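Local coordinates for protein transcriptional regulator, AraC family (Pseudomonas putida, PDB 3GRA) that probably acts as a sequence-specific DNA-binding transcription factor, represented here by its DJ-1/PfpI-like domain rather than its AraC-type helix-turn-helix part, at residues T30-L33 / D37-Q40. Numbering follows the deposited sequence.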
ATOM      1  N   THR A  30       5.782   6.242 -10.754  1.00 41.31           N
ATOM      2  CA  THR A  30       6.834   5.774 -11.645  1.00 42.78           C
ATOM      3  C   THR A  30       6.647   6.373 -13.040  1.00 44.24           C
ATOM      4  O   THR A  30       7.619   6.695 -13.722  1.00 44.35           O
ATOM      5  CB  THR A  30       6.829   4.237 -11.740  1.00 42.91           C
ATOM      6  OG1 THR A  30       7.013   3.687 -10.432  1.00 42.20           O
ATOM      7  CG2 THR A  30       7.948   3.739 -12.653  1.00 42.15           C
ATOM      8  N   ALA A  31       5.394   6.531 -13.454  1.00 43.99           N
ATOM      9  CA  ALA A  31       5.108   7.106 -14.757  1.00 45.64           C
ATOM     10  C   ALA A  31       5.710   8.499 -14.792  1.00 47.52           C
ATOM     11  O   ALA A  31       6.345   8.883 -15.773  1.00 47.26           O
ATOM     12  CB  ALA A  31       3.605   7.177 -15.001  1.00 42.21           C
ATOM     13  N   ASN A  32       5.504   9.250 -13.714  1.00 49.94           N
ATOM     14  CA  ASN A  32       6.030  10.608 -13.598  1.00 52.07           C
ATOM     15  C   ASN A  32       7.554  10.616 -13.591  1.00 53.30           C
ATOM     16  O   ASN A  32       8.182  11.554 -14.081  1.00 54.33           O
ATOM     17  CB  ASN A  32       5.536  11.273 -12.308  1.00 50.04           C
ATOM     18  CG  ASN A  32       4.084  11.677 -12.378  1.00 47.10           C
ATOM     19  OD1 ASN A  32       3.593  12.088 -13.430  1.00 47.21           O
ATOM     20  ND2 ASN A  32       3.393  11.585 -11.253  1.00 46.09           N
ATOM     21  N   LEU A  33       8.136   9.567 -13.021  1.00 54.18           N
ATOM     22  CA  LEU A  33       9.584   9.437 -12.928  1.00 55.03           C
ATOM     23  C   LEU A  33      10.228   9.478 -14.317  1.00 56.17           C
ATOM     24  O   LEU A  33      11.326  10.009 -14.486  1.00 54.86           O
ATOM     25  CB  LEU A  33       9.943   8.117 -12.240  1.00 55.30           C
ATOM     26  CG  LEU A  33      11.231   8.095 -11.416  1.00 56.34           C
ATOM     27  CD1 LEU A  33      10.907   8.527  -9.992  1.00 57.11           C
ATOM     28  CD2 LEU A  33      11.840   6.705 -11.407  1.00 57.20           C
ATOM     29  N   ASP A  37       5.105  15.328 -14.685  1.00 58.13           N
ATOM     30  CA  ASP A  37       3.712  15.731 -14.516  1.00 57.71           C
ATOM     31  C   ASP A  37       2.698  15.040 -15.425  1.00 54.73           C
ATOM     32  O   ASP A  37       1.843  15.685 -16.033  1.00 54.08           O
ATOM     33  CB  ASP A  37       3.569  17.255 -14.639  1.00 61.30           C
ATOM     34  CG  ASP A  37       4.041  17.781 -15.972  1.00 63.47           C
ATOM     35  OD1 ASP A  37       3.552  17.291 -17.013  1.00 64.46           O
ATOM     36  OD2 ASP A  37       4.903  18.687 -15.973  1.00 65.25           O
ATOM     37  N   SER A  38       2.794  13.720 -15.512  1.00 51.13           N
ATOM     38  CA  SER A  38       1.844  12.969 -16.318  1.00 48.41           C
ATOM     39  C   SER A  38       0.578  12.806 -15.478  1.00 44.06           C
ATOM     40  O   SER A  38      -0.530  12.825 -15.999  1.00 42.24           O
ATOM     41  CB  SER A  38       2.413  11.596 -16.674  1.00 48.78           C
ATOM     42  OG  SER A  38       3.616  11.719 -17.408  1.00 50.69           O
ATOM     43  N   PHE A  39       0.764  12.679 -14.166  1.00 40.77           N
ATOM     44  CA  PHE A  39      -0.352  12.493 -13.233  1.00 38.34           C
ATOM     45  C   PHE A  39      -0.246  13.314 -11.942  1.00 36.77           C
ATOM     46  O   PHE A  39       0.845  13.527 -11.416  1.00 35.01           O
ATOM     47  CB  PHE A  39      -0.446  11.022 -12.805  1.00 35.09           C
ATOM     48  CG  PHE A  39      -0.678  10.060 -13.929  1.00 33.71           C
ATOM     49  CD1 PHE A  39      -1.932   9.925 -14.498  1.00 34.37           C
ATOM     50  CD2 PHE A  39       0.357   9.260 -14.398  1.00 32.42           C
ATOM     51  CE1 PHE A  39      -2.158   9.009 -15.510  1.00 34.45           C
ATOM     52  CE2 PHE A  39       0.139   8.341 -15.413  1.00 31.65           C
ATOM     53  CZ  PHE A  39      -1.120   8.213 -15.969  1.00 30.80           C
ATOM     54  N   GLN A  40      -1.402  13.732 -11.435  1.00 36.73           N
ATOM     55  CA  GLN A  40      -1.517  14.447 -10.164  1.00 37.02           C
ATOM     56  C   GLN A  40      -2.558  13.630  -9.389  1.00 35.83           C
ATOM     57  O   GLN A  40      -3.656  13.375  -9.891  1.00 35.35           O
ATOM     58  CB  GLN A  40      -2.045  15.873 -10.352  1.00 37.69           C
ATOM     59  CG  GLN A  40      -1.246  16.720 -11.311  1.00 43.02           C
ATOM     60  CD  GLN A  40      -1.769  18.143 -11.386  1.00 45.10           C
ATOM     61  OE1 GLN A  40      -1.471  18.971 -10.523  1.00 46.02           O
ATOM     62  NE2 GLN A  40      -2.564  18.432 -12.415  1.00 43.90           N
TER
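Asn32, near the end of helix 18-34, reaches with its carboxamide to the backbone of Ser38 and Phe39, where strand 39-45 begins, and both ends of the amide are used. With CG beside its own backbone N and anti to the carbonyl carbon (chi1 -74°), the amide swings across to the turn and the first strand residue. OD1 accepts two amide hydrogens: Ser38 N, 2.8 Å from OD1, comes almost head-on to the carbonyl but through a bent bond (N-H...O 135°), whereas Phe39 N, 3.0 Å from the same oxygen, sits on a lone pair in the carbonyl plane and bonds more straightly. On the other branch ND2 donates to Phe39 O over 3.2 Å, tilted somewhat out of the amide plane. Asparagine suits this place because one short, flat group both accepts and donates. Were it cut back to alanine, the amide hydrogens of Ser38 and Phe39 and the carbonyl of Phe39 would probably lose these mates. The short methyl of Ala31 suits a place where the ring edge of Phe39 comes up to the helix, CB lying 3.7 Å from CE2 in the ring plane, while Val172 and Leu175 of helix 161-176 also pack against Phe39. Ser38 OG turns back to Arg35 O. One side-chain amide thus supplies acceptor and donor to the backbone entering the second strand of this beta-alpha-beta unit.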